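Endoglucanase (Ganoderma lucidum, PDB 5D8Z) probably cleaves internal beta-1,4-glucosidic bonds of cellulose, as a family 5 glycoside hydrolase built on a TIM barrel. Local coordinates at residues 27-32 / 61-66; 176-181 / 196-201. All blocks are in the same frame, centred on the assembly; numbering follows the deposited sequence.

Interaction 1: residues 27-32 / 61-66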
loop_
_atom_site.group_PDB
_atom_site.type_symbol
_atom_site.label_atom_id
_atom_site.label_comp_id
_atom_site.label_asym_id
_atom_site.label_seq_id
_atom_site.Cartn_x
_atom_site.Cartn_y
_atom_site.Cartn_z
ATOM N N VAL A 27 -7.509 3.335 -4.403
ATOM C CA VAL A 27 -7.155 4.419 -3.518
ATOM C C VAL A 27 -6.899 3.898 -2.087
ATOM O O VAL A 27 -7.450 2.858 -1.672
ATOM C CB VAL A 27 -8.205 5.565 -3.652
ATOM C CG1 VAL A 27 -9.582 5.019 -3.982
ATOM C CG2 VAL A 27 -8.246 6.467 -2.441
ATOM N N ASN A 28 -6.013 4.585 -1.367
ATOM C CA ASN A 28 -5.724 4.231 -0.013
ATOM C C ASN A 28 -6.813 4.766 0.863
ATOM O O ASN A 28 -7.056 5.939 0.852
ATOM C CB ASN A 28 -4.424 4.860 0.408
ATOM C CG ASN A 28 -3.223 4.095 -0.098
ATOM O OD1 ASN A 28 -2.766 3.140 0.559
ATOM N ND2 ASN A 28 -2.682 4.522 -1.265
ATOM N N ILE A 29 -7.458 3.917 1.639
ATOM C CA ILE A 29 -8.459 4.364 2.573
ATOM C C ILE A 29 -7.862 4.406 3.977
ATOM O O ILE A 29 -7.871 3.395 4.699
ATOM C CB ILE A 29 -9.635 3.398 2.563
ATOM C CG1 ILE A 29 -10.154 3.185 1.149
ATOM C CG2 ILE A 29 -10.752 3.933 3.403
ATOM C CD1 ILE A 29 -10.222 4.430 0.283
ATOM N N ALA A 30 -7.362 5.582 4.367
ATOM C CA ALA A 30 -6.595 5.737 5.612
ATOM C C ALA A 30 -7.406 6.021 6.851
ATOM O O ALA A 30 -8.569 6.372 6.801
ATOM C CB ALA A 30 -5.581 6.819 5.451
ATOM N N GLY A 31 -6.752 5.855 7.989
ATOM C CA GLY A 31 -7.394 6.002 9.290
ATOM C C GLY A 31 -6.868 5.077 10.378
ATOM O O GLY A 31 -6.587 5.533 11.473
ATOM N N PHE A 32 -6.766 3.774 10.105
ATOM C CA PHE A 32 -6.242 2.836 11.109
ATOM C C PHE A 32 -4.756 3.086 11.307
ATOM O O PHE A 32 -4.153 2.588 12.284
ATOM C CB PHE A 32 -6.441 1.378 10.696
ATOM C CG PHE A 32 -7.804 0.830 10.984
ATOM C CD1 PHE A 32 -8.145 0.441 12.251
ATOM C CD2 PHE A 32 -8.739 0.676 9.963
ATOM C CE1 PHE A 32 -9.401 -0.084 12.515
ATOM C CE2 PHE A 32 -9.999 0.159 10.213
ATOM C CZ PHE A 32 -10.334 -0.233 11.498
ATOM N N GLY A 61 -18.927 3.581 1.901
ATOM C CA GLY A 61 -19.607 4.320 0.847
ATOM C C GLY A 61 -18.618 4.876 -0.151
ATOM O O GLY A 61 -18.762 4.668 -1.347
ATOM N N GLN A 62 -17.601 5.558 0.363
ATOM C CA GLN A 62 -16.400 5.899 -0.396
ATOM C C GLN A 62 -15.995 4.808 -1.410
ATOM O O GLN A 62 -15.708 5.092 -2.575
ATOM C CB GLN A 62 -15.223 6.189 0.576
ATOM C CG GLN A 62 -15.306 7.515 1.351
ATOM C CD GLN A 62 -14.012 7.875 2.096
ATOM O OE1 GLN A 62 -12.920 7.406 1.746
ATOM N NE2 GLN A 62 -14.120 8.732 3.104
ATOM N N MET A 63 -16.004 3.556 -0.963
ATOM C CA MET A 63 -15.596 2.439 -1.812
ATOM C C MET A 63 -16.717 2.056 -2.775
ATOM O O MET A 63 -16.439 1.869 -3.955
ATOM C CB MET A 63 -15.070 1.252 -0.978
ATOM C CG MET A 63 -13.751 1.588 -0.290
ATOM S SD MET A 63 -12.915 0.356 0.733
ATOM C CE MET A 63 -14.234 -0.240 1.771
ATOM N N LYS A 64 -17.971 1.972 -2.322
ATOM C CA LYS A 64 -19.088 1.786 -3.283
ATOM C C LYS A 64 -18.948 2.755 -4.456
ATOM O O LYS A 64 -19.108 2.400 -5.616
ATOM C CB LYS A 64 -20.454 2.024 -2.637
ATOM C CG LYS A 64 -21.266 0.773 -2.302
ATOM C CD LYS A 64 -22.252 0.397 -3.422
ATOM C CE LYS A 64 -23.541 1.217 -3.442
ATOM N NZ LYS A 64 -24.478 0.829 -2.351
ATOM N N HIS A 65 -18.614 3.987 -4.132
ATOM C CA HIS A 65 -18.590 5.044 -5.116
ATOM C C HIS A 65 -17.385 4.872 -6.008
ATOM O O HIS A 65 -17.488 4.907 -7.228
ATOM C CB HIS A 65 -18.579 6.400 -4.394
ATOM C CG HIS A 65 -17.954 7.492 -5.171
ATOM N ND1 HIS A 65 -18.469 7.939 -6.369
ATOM C CD2 HIS A 65 -16.832 8.214 -4.942
ATOM C CE1 HIS A 65 -17.699 8.907 -6.836
ATOM N NE2 HIS A 65 -16.700 9.097 -5.987
ATOM N N PHE A 66 -16.225 4.677 -5.399
ATOM C CA PHE A 66 -15.014 4.580 -6.180
ATOM C C PHE A 66 -15.114 3.452 -7.210
ATOM O O PHE A 66 -14.566 3.574 -8.301
ATOM C CB PHE A 66 -13.802 4.391 -5.264
ATOM C CG PHE A 66 -13.273 5.667 -4.653
ATOM C CD1 PHE A 66 -12.965 6.768 -5.433
ATOM C CD2 PHE A 66 -13.035 5.749 -3.309
ATOM C CE1 PHE A 66 -12.465 7.942 -4.868
ATOM C CE2 PHE A 66 -12.515 6.897 -2.744
ATOM C CZ PHE A 66 -12.238 8.001 -3.515
#
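Gln62 OE1 accepts a hydrogen bond from the backbone N of Gly312, at the end of strand 303-312, while the methyl CD1 of Ile29 approaches the same oxygen loosely at 4.3 Å. Around this polar point the contact between strand 27-30 and helix 61-66 is greasy. The two run almost antiparallel, at 171°, with their axes 10.6 Å apart, and alternate strand residues Val27 and Ile29 face the helix. Val27 brings CG1 down over one face of the Phe66 ring. It sits 3.6 Å from the ring centroid and 14° off the normal, a CH-pi contact, though the ring's exact position is less certain. Phe66 swings its ring out to meet it with CG anti to its own carbonyl carbon (chi1 -81°). On the other face, His65 CD2 lies nearer the rim. Elsewhere the ring of Phe72 meets that of Phe66 steeply. One helical turn back, Met63 reaches across Ile29 at a slant, and its SD comes 4.0 Å from Ile29 CG1. The same side chain also touches Ala107 and Cys108 of helix 95-110. The cohesion between strand and helix is therefore dispersive, a methyl on a ring and a thioether on an aliphatic chain, and the buried amide of Gln62 spends its oxygen on a neighbouring strand's end instead of on the strand it packs against.

Interaction 2: residues 176-181 / 196-201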
loop_
_atom_site.group_PDB
_atom_site.type_symbol
_atom_site.label_atom_id
_atom_site.label_comp_id
_atom_site.label_asym_id
_atom_site.label_seq_id
_atom_site.Cartn_x
_atom_site.Cartn_y
_atom_site.Cartn_z
ATOM N N ASP A 176 15.623 -11.057 3.540
ATOM C CA ASP A 176 15.437 -12.257 4.409
ATOM C C ASP A 176 14.213 -12.187 5.310
ATOM O O ASP A 176 13.478 -13.156 5.445
ATOM C CB ASP A 176 16.685 -12.549 5.251
ATOM C CG ASP A 176 17.868 -13.041 4.403
ATOM O OD1 ASP A 176 17.635 -13.864 3.480
ATOM O OD2 ASP A 176 19.024 -12.608 4.647
ATOM N N SER A 177 13.983 -11.031 5.912
ATOM C CA SER A 177 12.782 -10.813 6.709
ATOM C C SER A 177 11.526 -10.991 5.870
ATOM O O SER A 177 10.537 -11.544 6.323
ATOM C CB SER A 177 12.812 -9.412 7.300
ATOM O OG SER A 177 14.011 -9.202 8.048
ATOM N N VAL A 178 11.588 -10.545 4.624
ATOM C CA VAL A 178 10.447 -10.593 3.731
ATOM C C VAL A 178 10.213 -12.025 3.279
ATOM O O VAL A 178 9.064 -12.448 3.086
ATOM C CB VAL A 178 10.676 -9.709 2.504
ATOM C CG1 VAL A 178 9.518 -9.865 1.542
ATOM C CG2 VAL A 178 10.880 -8.243 2.910
ATOM N N GLN A 179 11.301 -12.775 3.111
ATOM C CA GLN A 179 11.181 -14.179 2.803
ATOM C C GLN A 179 10.412 -14.831 3.931
ATOM O O GLN A 179 9.469 -15.601 3.748
ATOM C CB GLN A 179 12.568 -14.786 2.693
ATOM C CG GLN A 179 12.575 -16.271 2.352
ATOM C CD GLN A 179 11.894 -16.546 1.039
ATOM O OE1 GLN A 179 12.375 -16.135 0.011
ATOM N NE2 GLN A 179 10.751 -17.190 1.081
ATOM N N ALA A 180 10.814 -14.504 5.132
ATOM C CA ALA A 180 10.193 -15.147 6.250
ATOM C C ALA A 180 8.677 -14.931 6.232
ATOM O O ALA A 180 7.900 -15.870 6.497
ATOM C CB ALA A 180 10.800 -14.649 7.542
ATOM N N ALA A 181 8.253 -13.704 5.928
ATOM C CA ALA A 181 6.806 -13.407 5.859
ATOM C C ALA A 181 6.137 -14.198 4.735
ATOM O O ALA A 181 5.109 -14.844 4.943
ATOM C CB ALA A 181 6.582 -11.924 5.656
ATOM N N LEU A 196 3.176 -8.279 -1.942
ATOM C CA LEU A 196 3.893 -7.095 -2.387
ATOM C C LEU A 196 5.199 -7.093 -1.628
ATOM O O LEU A 196 5.223 -7.433 -0.437
ATOM C CB LEU A 196 3.090 -5.814 -2.123
ATOM C CG LEU A 196 1.736 -5.829 -2.844
ATOM C CD1 LEU A 196 0.709 -4.869 -2.271
ATOM C CD2 LEU A 196 1.902 -5.565 -4.323
ATOM N N LEU A 197 6.292 -6.767 -2.311
ATOM C CA LEU A 197 7.582 -6.821 -1.682
ATOM C C LEU A 197 8.199 -5.444 -1.729
ATOM O O LEU A 197 8.502 -4.946 -2.812
ATOM C CB LEU A 197 8.503 -7.815 -2.372
ATOM C CG LEU A 197 7.925 -9.076 -2.984
ATOM C CD1 LEU A 197 9.104 -9.904 -3.481
ATOM C CD2 LEU A 197 7.072 -9.864 -2.012
ATOM N N PRO A 198 8.432 -4.853 -0.555
ATOM C CA PRO A 198 8.929 -3.521 -0.400
ATOM C C PRO A 198 10.418 -3.507 -0.149
ATOM O O PRO A 198 10.933 -4.424 0.488
ATOM C CB PRO A 198 8.240 -3.082 0.873
ATOM C CG PRO A 198 8.259 -4.329 1.716
ATOM C CD PRO A 198 8.196 -5.479 0.753
ATOM N N GLY A 199 11.091 -2.490 -0.672
ATOM C CA GLY A 199 12.469 -2.211 -0.367
ATOM C C GLY A 199 12.708 -0.846 0.246
ATOM O O GLY A 199 11.833 -0.241 0.817
ATOM N N ASN A 200 13.924 -0.351 0.104
ATOM C CA ASN A 200 14.437 0.723 0.929
ATOM C C ASN A 200 14.041 2.068 0.379
ATOM O O ASN A 200 13.226 2.161 -0.547
ATOM C CB ASN A 200 15.943 0.590 0.982
ATOM C CG ASN A 200 16.528 1.118 2.265
ATOM O OD1 ASN A 200 15.995 2.074 2.854
ATOM N ND2 ASN A 200 17.648 0.523 2.702
ATOM N N ASN A 201 14.625 3.110 0.957
ATOM C CA ASN A 201 14.284 4.504 0.663
ATOM C C ASN A 201 12.785 4.747 0.482
ATOM O O ASN A 201 12.358 5.284 -0.527
ATOM C CB ASN A 201 15.098 5.040 -0.524
ATOM C CG ASN A 201 15.132 6.571 -0.560
ATOM O OD1 ASN A 201 15.381 7.228 0.467
ATOM N ND2 ASN A 201 14.882 7.153 -1.745
#
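Val178 in helix 176-181 stands over Leu197 in the strand at 196-198, their CA atoms 7.2 Å apart and the nearest CA pair across the two segments. From the helix side a single residue does the work. Val178 points its CB at the strand and straddles two neighbours there, one with each methyl: CG1 lies 4.3 Å from Leu197 CD2, and CG2 lies 4.4 Å from Pro198 CD. With CG1 anti to the backbone N (chi1 176°), the two methyls line up along the strand. Both approaches are ordinary, fairly loose apolar contacts, and all three residues are buried. Leu196 turns the other way, onto Phe273 and Thr275 of strand 272-277, while Leu197 also packs on Leu230. A polar tie runs alongside, from Trp174 NE1 in the same helix 171-187 to the carbonyl O of Pro198. The side chain of Pro198 is about 12 Å from a bound glucose unit, and the chain then leads on to Trp202 of the glycan pocket. Helix outside, strand inside: this is the second half of a beta-alpha-beta crossover of a TIM barrel, formed by strand 157-160, helix 171-187 and strand 194-198.

How the interactions relate
From the N terminus, strand 24-30 opens the barrel; the chain then makes a long excursion, 28 residues between the two segments with almost no regular structure, before helix 59-68 comes back to close interaction 1. Interaction 2 opens much later and closes a shorter excursion of 14 residues, in which helix 171-187 finishes and strand 194-198 begins. The two are in series, neither nested nor crossed, and do not touch: their centres are 26 Å apart, on opposite sides of the chain's centre. Both fasten an outer helix to the same closed sheet, at its first and fifth strands, four places apart around the eight-stranded barrel.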